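Local coordinates for protein computational Design of Enzyme (Synthetic construct, PDB 3TP4) that is a computationally designed enzyme on a TIM-barrel scaffold related to family 26 glycosyl hydrolases, probably made to carry an activated serine in a catalytic triad, at residues G191-Q194 with E195-F199; W217-G220 with G221-G225; L264-I267 with A268-D272; A297-F300 with T301-A305. All coordinates share one frame; numbering follows the deposited sequence.

Contact 1: residues G191-Q194 with E195-F199; sequences GEYQ and ELYRF
Gln194 and Arg198 both swing CG beside their own backbone N (chi1 -70° in each), and with both chains extended beyond that point they run side by side along helix 190-207, one turn apart. CB of Gln194 comes to rest over the centre of one guanidinium face, 3.8 Å from CZ of Arg198, and the amide stacks on the guanidinium with their planes 20° apart. Arg198 NH1 forms a salt bridge with Glu195 OE2 at 2.8 Å; OE2 lies close to the guanidinium plane, whereas NH1 approaches from above the carboxylate plane. A water accepts from the same NH1 and donates to Gln194 OE1 at 2.8 Å. On another side of the helix Tyr193 and Tyr197 point the same way, and Tyr193 OH reaches the edge of the Tyr197 ring, 3.6 Å from CD2. Tyr193 OH bonds to Trp173 O, while Arg198 NE and Gln194 NE2 bind Pro235 O and Tyr234 O. With Glu195, a water and Pro235 O as partners and Gln194 against one face, the guanidinium is held in rotation, its charge probably partly offset by Glu195, whose other oxygen is bound to His376 of the Ig-like domain.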
ATOM      1  N   GLY A 191       3.824  15.823   4.946  1.00 24.50           N
ATOM      2  CA  GLY A 191       2.527  16.157   5.519  1.00 28.25           C
ATOM      3  C   GLY A 191       1.420  16.022   4.489  1.00 26.84           C
ATOM      4  O   GLY A 191       0.318  15.580   4.795  1.00 27.27           O
ATOM      5  N   GLU A 192       1.714  16.399   3.250  1.00 25.70           N
ATOM      6  CA  GLU A 192       0.728  16.316   2.189  1.00 23.42           C
ATOM      7  C   GLU A 192       0.539  14.858   1.768  1.00 29.34           C
ATOM      8  O   GLU A 192      -0.576  14.426   1.460  1.00 27.07           O
ATOM      9  CB  GLU A 192       1.140  17.187   0.996  1.00 29.22           C
ATOM     10  CG  GLU A 192       1.077  18.701   1.258  1.00 28.84           C
ATOM     11  CD  GLU A 192       1.379  19.507  -0.009  1.00 34.40           C
ATOM     12  OE1 GLU A 192       2.567  19.629  -0.380  1.00 32.17           O
ATOM     13  OE2 GLU A 192       0.431  20.002  -0.639  1.00 38.19           O
ATOM     14  N   TYR A 193       1.625  14.090   1.755  1.00 27.65           N
ATOM     15  CA  TYR A 193       1.475  12.663   1.501  1.00 26.28           C
ATOM     16  C   TYR A 193       0.577  12.015   2.568  1.00 26.95           C
ATOM     17  O   TYR A 193      -0.298  11.200   2.258  1.00 23.69           O
ATOM     18  CB  TYR A 193       2.814  11.928   1.457  1.00 19.75           C
ATOM     19  CG  TYR A 193       2.600  10.449   1.203  1.00 25.79           C
ATOM     20  CD1 TYR A 193       2.370   9.979  -0.074  1.00 23.33           C
ATOM     21  CD2 TYR A 193       2.571   9.539   2.250  1.00 33.39           C
ATOM     22  CE1 TYR A 193       2.149   8.645  -0.320  1.00 26.36           C
ATOM     23  CE2 TYR A 193       2.342   8.196   2.018  1.00 33.25           C
ATOM     24  CZ  TYR A 193       2.142   7.757   0.731  1.00 26.55           C
ATOM     25  OH  TYR A 193       1.903   6.438   0.485  1.00 25.31           O
ATOM     26  N   GLN A 194       0.815  12.373   3.824  1.00 25.60           N
ATOM     27  CA  GLN A 194       0.056  11.799   4.926  1.00 26.44           C
ATOM     28  C   GLN A 194      -1.430  12.134   4.802  1.00 25.83           C
ATOM     29  O   GLN A 194      -2.280  11.283   5.044  1.00 25.92           O
ATOM     30  CB  GLN A 194       0.618  12.273   6.272  1.00 25.66           C
ATOM     31  CG  GLN A 194       1.981  11.679   6.605  1.00 24.15           C
ATOM     32  CD  GLN A 194       2.685  12.414   7.731  1.00 29.15           C
ATOM     33  OE1 GLN A 194       2.448  13.604   7.959  1.00 29.13           O
ATOM     34  NE2 GLN A 194       3.560  11.707   8.442  1.00 25.39           N
ATOM     35  N   GLU A 195      -1.757  13.367   4.420  1.00 23.90           N
ATOM     36  CA  GLU A 195      -3.167  13.708   4.284  1.00 24.78           C
ATOM     37  C   GLU A 195      -3.788  13.004   3.086  1.00 27.34           C
ATOM     38  O   GLU A 195      -4.960  12.636   3.129  1.00 23.92           O
ATOM     39  CB  GLU A 195      -3.398  15.225   4.219  1.00 25.32           C
ATOM     40  CG  GLU A 195      -3.001  15.940   5.501  1.00 25.82           C
ATOM     41  CD  GLU A 195      -3.648  15.328   6.749  1.00 27.70           C
ATOM     42  OE1 GLU A 195      -4.823  14.902   6.689  1.00 25.63           O
ATOM     43  OE2 GLU A 195      -2.973  15.280   7.790  1.00 26.89           O
ATOM     44  N   LEU A 196      -3.003  12.799   2.023  1.00 22.76           N
ATOM     45  CA  LEU A 196      -3.505  12.080   0.850  1.00 25.54           C
ATOM     46  C   LEU A 196      -3.833  10.637   1.233  1.00 26.32           C
ATOM     47  O   LEU A 196      -4.898  10.122   0.895  1.00 25.56           O
ATOM     48  CB  LEU A 196      -2.472  12.082  -0.295  1.00 25.00           C
ATOM     49  CG  LEU A 196      -2.685  11.061  -1.426  1.00 27.47           C
ATOM     50  CD1 LEU A 196      -4.000  11.293  -2.145  1.00 26.89           C
ATOM     51  CD2 LEU A 196      -1.516  11.053  -2.441  1.00 26.81           C
ATOM     52  N   TYR A 197      -2.903   9.990   1.929  1.00 24.38           N
ATOM     53  CA  TYR A 197      -3.092   8.595   2.322  1.00 20.51           C
ATOM     54  C   TYR A 197      -4.304   8.498   3.257  1.00 20.29           C
ATOM     55  O   TYR A 197      -5.150   7.607   3.103  1.00 23.81           O
ATOM     56  CB  TYR A 197      -1.832   8.057   3.014  1.00 21.18           C
ATOM     57  CG  TYR A 197      -1.819   6.550   3.219  1.00 21.69           C
ATOM     58  CD1 TYR A 197      -2.594   5.953   4.211  1.00 23.53           C
ATOM     59  CD2 TYR A 197      -1.009   5.729   2.437  1.00 24.54           C
ATOM     60  CE1 TYR A 197      -2.581   4.565   4.407  1.00 22.14           C
ATOM     61  CE2 TYR A 197      -0.986   4.345   2.625  1.00 24.04           C
ATOM     62  CZ  TYR A 197      -1.776   3.773   3.608  1.00 25.11           C
ATOM     63  OH  TYR A 197      -1.763   2.403   3.782  1.00 31.60           O
ATOM     64  N   ARG A 198      -4.375   9.408   4.227  1.00 21.74           N
ATOM     65  CA  ARG A 198      -5.443   9.377   5.240  1.00 26.10           C
ATOM     66  C   ARG A 198      -6.813   9.582   4.598  1.00 27.35           C
ATOM     67  O   ARG A 198      -7.759   8.846   4.888  1.00 26.76           O
ATOM     68  CB  ARG A 198      -5.192  10.413   6.345  1.00 25.22           C
ATOM     69  CG  ARG A 198      -4.003  10.055   7.264  1.00 27.19           C
ATOM     70  CD  ARG A 198      -3.479  11.267   8.013  1.00 25.61           C
ATOM     71  NE  ARG A 198      -2.311  10.948   8.832  1.00 23.86           N
ATOM     72  CZ  ARG A 198      -1.530  11.863   9.409  1.00 27.24           C
ATOM     73  NH1 ARG A 198      -1.776  13.156   9.255  1.00 26.19           N
ATOM     74  NH2 ARG A 198      -0.494  11.484  10.139  1.00 28.31           N
ATOM     75  N   PHE A 199      -6.918  10.584   3.726  1.00 27.76           N
ATOM     76  CA  PHE A 199      -8.150  10.786   2.966  1.00 28.61           C
ATOM     77  C   PHE A 199      -8.514   9.554   2.162  1.00 27.42           C
ATOM     78  O   PHE A 199      -9.670   9.165   2.102  1.00 23.84           O
ATOM     79  CB  PHE A 199      -8.035  11.966   2.005  1.00 28.00           C
ATOM     80  CG  PHE A 199      -9.228  12.120   1.103  1.00 26.52           C
ATOM     81  CD1 PHE A 199     -10.417  12.648   1.592  1.00 27.38           C
ATOM     82  CD2 PHE A 199      -9.168  11.732  -0.230  1.00 26.03           C
ATOM     83  CE1 PHE A 199     -11.520  12.789   0.771  1.00 29.35           C
ATOM     84  CE2 PHE A 199     -10.266  11.877  -1.064  1.00 23.87           C
ATOM     85  CZ  PHE A 199     -11.448  12.394  -0.560  1.00 28.20           C
TER
HETATM   86  O   HOH W   1       0.544  15.156   9.220  1.00 31.99           O

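Contact 2: residues W217-G220 with G221-G225; sequences WGPG and GGFGG
Phe223 turns its ring back toward Pro219 and Gly220, and the side chains of Phe223 and Pro219 cross obliquely, CG of Pro219 lying 3.8 Å from CZ of Phe223. The approach comes from CB pointing at the preceding residues, with CG set beside the backbone N (chi1 -63°), which brings the CE2 and CZ end of the ring to them. There CE2 lies 3.4 Å from the carbonyl carbon of Gly220, also at an oblique angle. The carbonyl oxygen of Gly221 stands over the centre of one ring face, so peptide groups of its own loop meet the ring at two places; the Trp182 ring meets it too, with planes about 20° apart. Pro219 has a second aromatic neighbour: its CD sits 3.7 Å above one face of the Trp217 indole, displaced toward the rim. Gly220 has phi 130°, in a conformation accessible chiefly to glycine, and Gly222 turns the chain with positive phi. Polar groups of this backbone are met from outside: Gly221 O accepts from Trp182 NE1, and Phe223 N donates to Asp263 OD2. The loop thus leaves the end of barrel strand 213-217, beside strand 242-249, and leads into helix 227-230, where Tyr230 meets both Trp217 and Phe223 edge-to-face; Leu245 of the neighbouring strand also touches the Phe223 side chain.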
ATOM      1  N   TRP A 217       1.476   0.185   3.235  1.00 24.11           N
ATOM      2  CA  TRP A 217       2.309   1.354   2.985  1.00 25.02           C
ATOM      3  C   TRP A 217       3.763   0.913   3.047  1.00 24.64           C
ATOM      4  O   TRP A 217       4.182   0.291   4.018  1.00 22.14           O
ATOM      5  CB  TRP A 217       2.068   2.418   4.056  1.00 20.45           C
ATOM      6  CG  TRP A 217       3.154   3.478   4.158  1.00 24.77           C
ATOM      7  CD1 TRP A 217       3.257   4.635   3.416  1.00 21.27           C
ATOM      8  CD2 TRP A 217       4.266   3.486   5.070  1.00 25.25           C
ATOM      9  NE1 TRP A 217       4.369   5.364   3.830  1.00 22.71           N
ATOM     10  CE2 TRP A 217       5.003   4.672   4.832  1.00 22.32           C
ATOM     11  CE3 TRP A 217       4.715   2.601   6.063  1.00 26.60           C
ATOM     12  CZ2 TRP A 217       6.154   4.990   5.555  1.00 21.82           C
ATOM     13  CZ3 TRP A 217       5.854   2.916   6.769  1.00 28.64           C
ATOM     14  CH2 TRP A 217       6.563   4.104   6.516  1.00 20.88           C
ATOM     15  N   GLY A 218       4.524   1.225   2.008  1.00 19.12           N
ATOM     16  CA  GLY A 218       5.965   1.005   2.023  1.00 22.92           C
ATOM     17  C   GLY A 218       6.630   2.209   1.385  1.00 23.13           C
ATOM     18  O   GLY A 218       6.254   2.598   0.278  1.00 24.36           O
ATOM     19  N   PRO A 219       7.606   2.821   2.077  1.00 23.38           N
ATOM     20  CA  PRO A 219       8.120   4.108   1.601  1.00 25.99           C
ATOM     21  C   PRO A 219       9.287   3.982   0.619  1.00 28.38           C
ATOM     22  O   PRO A 219       9.788   5.005   0.157  1.00 26.66           O
ATOM     23  CB  PRO A 219       8.580   4.787   2.889  1.00 21.18           C
ATOM     24  CG  PRO A 219       9.043   3.653   3.740  1.00 26.17           C
ATOM     25  CD  PRO A 219       8.105   2.494   3.424  1.00 22.64           C
ATOM     26  N   GLY A 220       9.700   2.759   0.307  1.00 23.26           N
ATOM     27  CA  GLY A 220      10.843   2.548  -0.570  1.00 27.36           C
ATOM     28  C   GLY A 220      11.814   1.561   0.063  1.00 28.48           C
ATOM     29  O   GLY A 220      11.396   0.660   0.781  1.00 24.26           O
ATOM     30  N   GLY A 221      13.109   1.736  -0.193  1.00 23.92           N
ATOM     31  CA  GLY A 221      14.121   0.865   0.384  1.00 22.54           C
ATOM     32  C   GLY A 221      15.486   1.513   0.486  1.00 28.80           C
ATOM     33  O   GLY A 221      15.677   2.652   0.056  1.00 27.24           O
ATOM     34  N   GLY A 222      16.438   0.771   1.049  1.00 27.22           N
ATOM     35  CA  GLY A 222      17.792   1.253   1.235  1.00 20.42           C
ATOM     36  C   GLY A 222      17.860   2.343   2.281  1.00 24.92           C
ATOM     37  O   GLY A 222      18.339   3.443   2.002  1.00 27.67           O
ATOM     38  N   PHE A 223      17.389   2.038   3.486  1.00 18.91           N
ATOM     39  CA  PHE A 223      17.367   3.017   4.566  1.00 24.06           C
ATOM     40  C   PHE A 223      18.534   2.894   5.536  1.00 28.52           C
ATOM     41  O   PHE A 223      18.728   3.761   6.387  1.00 26.05           O
ATOM     42  CB  PHE A 223      16.016   2.958   5.308  1.00 25.79           C
ATOM     43  CG  PHE A 223      14.847   3.313   4.430  1.00 25.91           C
ATOM     44  CD1 PHE A 223      14.611   4.632   4.075  1.00 22.59           C
ATOM     45  CD2 PHE A 223      14.004   2.325   3.930  1.00 26.50           C
ATOM     46  CE1 PHE A 223      13.549   4.970   3.246  1.00 27.24           C
ATOM     47  CE2 PHE A 223      12.943   2.651   3.099  1.00 26.77           C
ATOM     48  CZ  PHE A 223      12.708   3.974   2.756  1.00 26.48           C
ATOM     49  N   GLY A 224      19.323   1.825   5.409  1.00 29.75           N
ATOM     50  CA  GLY A 224      20.431   1.609   6.326  1.00 28.90           C
ATOM     51  C   GLY A 224      19.905   1.350   7.723  1.00 33.04           C
ATOM     52  O   GLY A 224      20.587   1.583   8.732  1.00 31.63           O
ATOM     53  N   GLY A 225      18.666   0.875   7.782  1.00 25.65           N
ATOM     54  CA  GLY A 225      18.037   0.567   9.052  1.00 25.26           C
ATOM     55  C   GLY A 225      17.742   1.794   9.885  1.00 30.66           C
ATOM     56  O   GLY A 225      17.535   1.678  11.097  1.00 26.24           O
TER

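Contact 3: residues L264-I267 with A268-D272; sequences LRMI and AEIAD
Glu269 lies one helical turn after Arg265, and its side chain passes the backbone of that residue before reaching the guanidinium. CB is 3.5 Å from Arg265 O, and CG comes closer to the same oxygen at 3.3 Å, since chi1 of -77° places CG beside the backbone N. CD is still near that carbonyl, and from there the extended chain carries the carboxylate out to Arg265. At the tip, OE2 makes a long salt bridge of 3.7 Å with Arg265 NH2, while OE1 has a weak, long ion pair with Arg227. The two charged chains cross at a slant, and the guanidinium and carboxylate planes stand 89° apart. A water closes the gap: its oxygen is 2.8 Å from both Arg265 NE, from which it accepts, and Glu269 OE2, to which it donates. The bend of Arg265 at chi3 (60°) turns its end toward this shared water, and NH1 forms a salt bridge with Asp310.

Round the helix from this pair, Met266, a selenomethionine, and Ile270 run side by side in the same direction, with Met266 CG 3.8 Å from Ile270 CD1. Their side chains pack on helix 227-230, and Ile270 also touches Leu243 of strand 242-249. Ile267 and Ala271 complete the inward side against strands 242-249 and 277-278, as expected of the helix in a beta-alpha-beta unit of the barrel. The arginine has a salt bridge to Asp310 and, to Glu269, a long ion pair supplemented by a bridging water, so the i to i+4 ion pair itself probably contributes only modestly.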
ATOM      1  N   LEU A 264      15.143  -5.076   6.709  1.00 23.74           N
ATOM      2  CA  LEU A 264      14.125  -6.082   7.000  1.00 22.23           C
ATOM      3  C   LEU A 264      13.959  -6.276   8.506  1.00 24.90           C
ATOM      4  O   LEU A 264      12.841  -6.468   8.996  1.00 24.07           O
ATOM      5  CB  LEU A 264      14.412  -7.408   6.262  1.00 21.45           C
ATOM      6  CG  LEU A 264      14.168  -7.392   4.742  1.00 25.24           C
ATOM      7  CD1 LEU A 264      14.647  -8.675   4.068  1.00 26.46           C
ATOM      8  CD2 LEU A 264      12.689  -7.156   4.407  1.00 27.84           C
ATOM      9  N   ARG A 265      15.062  -6.211   9.246  1.00 25.59           N
ATOM     10  CA  ARG A 265      14.979  -6.280  10.700  1.00 25.51           C
ATOM     11  C   ARG A 265      14.178  -5.104  11.204  1.00 25.49           C
ATOM     12  O   ARG A 265      13.301  -5.245  12.053  1.00 25.53           O
ATOM     13  CB  ARG A 265      16.363  -6.228  11.351  1.00 26.74           C
ATOM     14  CG  ARG A 265      17.168  -7.517  11.256  1.00 30.38           C
ATOM     15  CD  ARG A 265      18.514  -7.353  11.967  1.00 34.32           C
ATOM     16  NE  ARG A 265      18.345  -7.035  13.381  1.00 34.24           N
ATOM     17  CZ  ARG A 265      18.372  -7.942  14.354  1.00 39.93           C
ATOM     18  NH1 ARG A 265      18.555  -9.220  14.061  1.00 36.70           N
ATOM     19  NH2 ARG A 265      18.222  -7.576  15.623  1.00 42.02           N
HETATM   20  N   MSE A 266      14.515  -3.926  10.691  1.00 27.54           N
HETATM   21  CA  MSE A 266      13.865  -2.704  11.133  1.00 24.26           C
HETATM   22  C   MSE A 266      12.356  -2.741  10.947  1.00 22.43           C
HETATM   23  O   MSE A 266      11.604  -2.431  11.875  1.00 26.68           O
HETATM   24  CB  MSE A 266      14.434  -1.510  10.374  1.00 22.89           C
HETATM   25  CG  MSE A 266      13.731  -0.220  10.694  1.00 27.24           C
HETATM   26 SE   MSE A 266      14.352   1.168   9.479  1.00 54.17          SE
HETATM   27  CE  MSE A 266      13.621   0.508   7.770  1.00 30.03           C
ATOM     28  N   ILE A 267      11.892  -3.094   9.751  1.00 22.52           N
ATOM     29  CA  ILE A 267      10.449  -3.090   9.545  1.00 24.28           C
ATOM     30  C   ILE A 267       9.724  -4.123  10.417  1.00 20.45           C
ATOM     31  O   ILE A 267       8.615  -3.869  10.871  1.00 25.46           O
ATOM     32  CB  ILE A 267      10.034  -3.202   8.056  1.00 23.69           C
ATOM     33  CG1 ILE A 267      10.307  -4.596   7.491  1.00 20.93           C
ATOM     34  CG2 ILE A 267      10.721  -2.109   7.214  1.00 20.51           C
ATOM     35  CD1 ILE A 267       9.691  -4.777   6.096  1.00 21.42           C
ATOM     36  N   ALA A 268      10.344  -5.285  10.625  1.00 22.19           N
ATOM     37  CA  ALA A 268       9.776  -6.315  11.488  1.00 27.84           C
ATOM     38  C   ALA A 268       9.675  -5.794  12.922  1.00 23.72           C
ATOM     39  O   ALA A 268       8.702  -6.062  13.622  1.00 27.57           O
ATOM     40  CB  ALA A 268      10.636  -7.577  11.451  1.00 22.53           C
ATOM     41  N   GLU A 269      10.701  -5.059  13.351  1.00 24.84           N
ATOM     42  CA  GLU A 269      10.739  -4.520  14.706  1.00 30.48           C
ATOM     43  C   GLU A 269       9.649  -3.479  14.888  1.00 32.70           C
ATOM     44  O   GLU A 269       8.947  -3.471  15.901  1.00 27.99           O
ATOM     45  CB  GLU A 269      12.102  -3.897  14.996  1.00 26.97           C
ATOM     46  CG  GLU A 269      13.198  -4.908  15.298  1.00 29.07           C
ATOM     47  CD  GLU A 269      14.577  -4.268  15.382  1.00 41.20           C
ATOM     48  OE1 GLU A 269      14.680  -3.026  15.261  1.00 42.19           O
ATOM     49  OE2 GLU A 269      15.560  -5.011  15.563  1.00 40.99           O
ATOM     50  N   ILE A 270       9.502  -2.599  13.900  1.00 24.64           N
ATOM     51  CA  ILE A 270       8.463  -1.568  13.974  1.00 24.32           C
ATOM     52  C   ILE A 270       7.075  -2.206  13.969  1.00 25.66           C
ATOM     53  O   ILE A 270       6.200  -1.845  14.767  1.00 29.18           O
ATOM     54  CB  ILE A 270       8.603  -0.549  12.822  1.00 28.54           C
ATOM     55  CG1 ILE A 270       9.925   0.212  12.959  1.00 25.13           C
ATOM     56  CG2 ILE A 270       7.421   0.418  12.818  1.00 28.89           C
ATOM     57  CD1 ILE A 270      10.292   1.047  11.749  1.00 27.14           C
ATOM     58  N   ALA A 271       6.877  -3.162  13.064  1.00 27.54           N
ATOM     59  CA  ALA A 271       5.634  -3.916  13.023  1.00 26.48           C
ATOM     60  C   ALA A 271       5.353  -4.548  14.395  1.00 25.58           C
ATOM     61  O   ALA A 271       4.276  -4.361  14.969  1.00 29.24           O
ATOM     62  CB  ALA A 271       5.690  -4.996  11.913  1.00 25.06           C
ATOM     63  N   ASP A 272       6.320  -5.292  14.919  1.00 27.24           N
ATOM     64  CA  ASP A 272       6.137  -5.952  16.218  1.00 26.47           C
ATOM     65  C   ASP A 272       5.749  -4.969  17.318  1.00 31.07           C
ATOM     66  O   ASP A 272       4.858  -5.247  18.119  1.00 32.61           O
ATOM     67  CB  ASP A 272       7.387  -6.731  16.624  1.00 26.83           C
ATOM     68  CG  ASP A 272       7.584  -7.990  15.795  1.00 32.86           C
ATOM     69  OD1 ASP A 272       6.653  -8.366  15.040  1.00 30.33           O
ATOM     70  OD2 ASP A 272       8.667  -8.601  15.899  1.00 32.32           O
TER
HETATM   71  O   HOH W   2      17.825  -4.342  14.015  1.00 35.90           O

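Contact 4: residues A297-F300 with T301-A305; sequences AQWF and TKVLA
Trp299 and Val303 form the dense part of this first helical turn. CG2 of Val303 sits over one face of the indole in a CH-pi contact, 3.6 Å from the centroid of the six-membered ring and only 11° off its normal. With CG anti to the backbone N (chi1 -173°), the indole of Trp299 lies where the valine methyl one turn later can cover it. The Phe300 ring meets the indole differently, its face toward the indole edge, with CE3 of Trp299 3.7 Å above it. Both aromatic residues touch Phe283 of strand 282-285, Trp299 NE1 bonds to Asp249, and Phe300 meets Phe343 edge-to-face. Thr301 faces helix 340-348, where its OG1 bonds to Asp342.

Toward solvent lie Ala297, the exposed Gln298 and the end of Lys302. The aliphatic part of the lysine still keeps close to the backbone, its CD passing 3.4 Å from Ala297 O, but beyond the bend at chi3 the contact is looser: NZ reaches a water at 2.9 Å that in turn donates to Ala297 O. NZ also bonds to Gly252 O, so the ammonium links the residues before the helix to another loop.

Gln298 occupies the N-cap position, and its carbonyl accepts from Lys302 N at 2.9 Å to open the i to i+4 series continued by Val303 N to Trp299 O. The whole is a helix N-terminus with an amphipathic first turn, its aromatic side laid against the strands of a TIM barrel, with Lys302 and the N-cap region toward solvent and Thr301 against helix 340-348.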
ATOM      1  N   ALA A 297      24.798 -14.101 -10.041  1.00 44.09           N
ATOM      2  CA  ALA A 297      24.819 -15.530  -9.719  1.00 37.02           C
ATOM      3  C   ALA A 297      24.127 -15.872  -8.400  1.00 32.17           C
ATOM      4  O   ALA A 297      24.402 -15.257  -7.368  1.00 29.55           O
ATOM      5  CB  ALA A 297      26.263 -16.076  -9.728  1.00 37.28           C
ATOM      6  N   GLN A 298      23.234 -16.859  -8.459  1.00 31.29           N
ATOM      7  CA  GLN A 298      22.508 -17.359  -7.290  1.00 32.12           C
ATOM      8  C   GLN A 298      21.846 -16.253  -6.474  1.00 29.60           C
ATOM      9  O   GLN A 298      21.795 -16.322  -5.246  1.00 29.75           O
ATOM     10  CB  GLN A 298      23.445 -18.184  -6.405  1.00 28.47           C
ATOM     11  CG  GLN A 298      24.074 -19.358  -7.148  1.00 38.89           C
ATOM     12  CD  GLN A 298      24.817 -20.293  -6.223  1.00 53.77           C
ATOM     13  OE1 GLN A 298      25.854 -19.937  -5.658  1.00 55.85           O
ATOM     14  NE2 GLN A 298      24.281 -21.496  -6.048  1.00 55.79           N
ATOM     15  N   TRP A 299      21.332 -15.241  -7.163  1.00 30.99           N
ATOM     16  CA  TRP A 299      20.809 -14.059  -6.491  1.00 25.93           C
ATOM     17  C   TRP A 299      19.610 -14.406  -5.600  1.00 23.71           C
ATOM     18  O   TRP A 299      19.553 -13.992  -4.454  1.00 25.98           O
ATOM     19  CB  TRP A 299      20.428 -13.001  -7.520  1.00 24.03           C
ATOM     20  CG  TRP A 299      20.038 -11.699  -6.900  1.00 27.38           C
ATOM     21  CD1 TRP A 299      20.867 -10.650  -6.597  1.00 30.96           C
ATOM     22  CD2 TRP A 299      18.726 -11.307  -6.495  1.00 25.39           C
ATOM     23  NE1 TRP A 299      20.141  -9.623  -6.034  1.00 33.45           N
ATOM     24  CE2 TRP A 299      18.824  -9.999  -5.967  1.00 30.63           C
ATOM     25  CE3 TRP A 299      17.470 -11.927  -6.543  1.00 25.53           C
ATOM     26  CZ2 TRP A 299      17.718  -9.306  -5.476  1.00 32.35           C
ATOM     27  CZ3 TRP A 299      16.362 -11.229  -6.047  1.00 27.97           C
ATOM     28  CH2 TRP A 299      16.500  -9.935  -5.526  1.00 30.72           C
ATOM     29  N   PHE A 300      18.670 -15.197  -6.120  1.00 26.38           N
ATOM     30  CA  PHE A 300      17.483 -15.552  -5.340  1.00 26.67           C
ATOM     31  C   PHE A 300      17.804 -16.340  -4.066  1.00 25.42           C
ATOM     32  O   PHE A 300      17.351 -15.989  -2.981  1.00 23.77           O
ATOM     33  CB  PHE A 300      16.462 -16.304  -6.195  1.00 25.53           C
ATOM     34  CG  PHE A 300      15.864 -15.472  -7.301  1.00 26.86           C
ATOM     35  CD1 PHE A 300      14.883 -14.518  -7.021  1.00 27.56           C
ATOM     36  CD2 PHE A 300      16.274 -15.644  -8.612  1.00 26.71           C
ATOM     37  CE1 PHE A 300      14.321 -13.753  -8.034  1.00 28.69           C
ATOM     38  CE2 PHE A 300      15.714 -14.890  -9.640  1.00 29.08           C
ATOM     39  CZ  PHE A 300      14.744 -13.933  -9.353  1.00 24.31           C
ATOM     40  N   THR A 301      18.576 -17.413  -4.189  1.00 25.99           N
ATOM     41  CA  THR A 301      18.923 -18.193  -3.000  1.00 28.75           C
ATOM     42  C   THR A 301      19.844 -17.436  -2.044  1.00 27.03           C
ATOM     43  O   THR A 301      19.794 -17.651  -0.845  1.00 28.47           O
ATOM     44  CB  THR A 301      19.549 -19.552  -3.354  1.00 26.60           C
ATOM     45  OG1 THR A 301      20.703 -19.344  -4.173  1.00 25.80           O
ATOM     46  CG2 THR A 301      18.529 -20.438  -4.092  1.00 28.60           C
ATOM     47  N   LYS A 302      20.689 -16.559  -2.571  1.00 26.65           N
ATOM     48  CA  LYS A 302      21.513 -15.721  -1.700  1.00 24.13           C
ATOM     49  C   LYS A 302      20.663 -14.737  -0.887  1.00 24.09           C
ATOM     50  O   LYS A 302      20.883 -14.551   0.323  1.00 24.00           O
ATOM     51  CB  LYS A 302      22.566 -14.968  -2.514  1.00 33.02           C
ATOM     52  CG  LYS A 302      23.677 -15.853  -3.028  1.00 36.98           C
ATOM     53  CD  LYS A 302      24.589 -15.096  -3.983  1.00 45.38           C
ATOM     54  CE  LYS A 302      25.193 -13.874  -3.311  1.00 54.97           C
ATOM     55  NZ  LYS A 302      26.325 -13.315  -4.105  1.00 64.41           N
ATOM     56  N   VAL A 303      19.694 -14.107  -1.547  1.00 26.33           N
ATOM     57  CA  VAL A 303      18.774 -13.207  -0.851  1.00 26.36           C
ATOM     58  C   VAL A 303      17.998 -13.959   0.227  1.00 25.71           C
ATOM     59  O   VAL A 303      17.976 -13.555   1.383  1.00 28.41           O
ATOM     60  CB  VAL A 303      17.792 -12.523  -1.830  1.00 28.25           C
ATOM     61  CG1 VAL A 303      16.584 -11.972  -1.070  1.00 27.81           C
ATOM     62  CG2 VAL A 303      18.504 -11.403  -2.581  1.00 26.65           C
ATOM     63  N   LEU A 304      17.391 -15.079  -0.160  1.00 28.59           N
ATOM     64  CA  LEU A 304      16.639 -15.900   0.781  1.00 26.20           C
ATOM     65  C   LEU A 304      17.494 -16.386   1.958  1.00 23.34           C
ATOM     66  O   LEU A 304      17.037 -16.380   3.092  1.00 24.15           O
ATOM     67  CB  LEU A 304      16.003 -17.099   0.063  1.00 25.13           C
ATOM     68  CG  LEU A 304      15.132 -17.994   0.944  1.00 24.69           C
ATOM     69  CD1 LEU A 304      13.945 -17.180   1.386  1.00 21.29           C
ATOM     70  CD2 LEU A 304      14.668 -19.306   0.224  1.00 21.19           C
ATOM     71  N   ALA A 305      18.719 -16.834   1.693  1.00 22.90           N
ATOM     72  CA  ALA A 305      19.571 -17.332   2.785  1.00 28.72           C
ATOM     73  C   ALA A 305      19.955 -16.227   3.788  1.00 31.35           C
ATOM     74  O   ALA A 305      20.091 -16.473   4.993  1.00 28.31           O
ATOM     75  CB  ALA A 305      20.819 -18.015   2.223  1.00 30.81           C
TER
HETATM   76  O   HOH W   3      25.071 -12.756  -6.613  1.00 48.46           O

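Contacts 1, 3 and 4 are turns of separate helices, whereas contact 2 is a glycine-rich loop after a barrel strand. Contacts 1, 2 and 3 are largely buried, and contact 4, farthest from the chain's centre, is partly buried. Contact 2 lies between two of the others: Trp217 touches Tyr193 and Tyr197 of contact 1, and Gly225 and Phe223 pack on the selenomethionine Met266 of contact 3. Contacts 2 and 3 also share strand 242-249 and helix 227-230. Ion pairs mark contacts 1 and 3, direct in the first and long with a water link in the second; aromatic packing dominates contact 2 and the buried side of contact 4, which adds a water bridge at its open end.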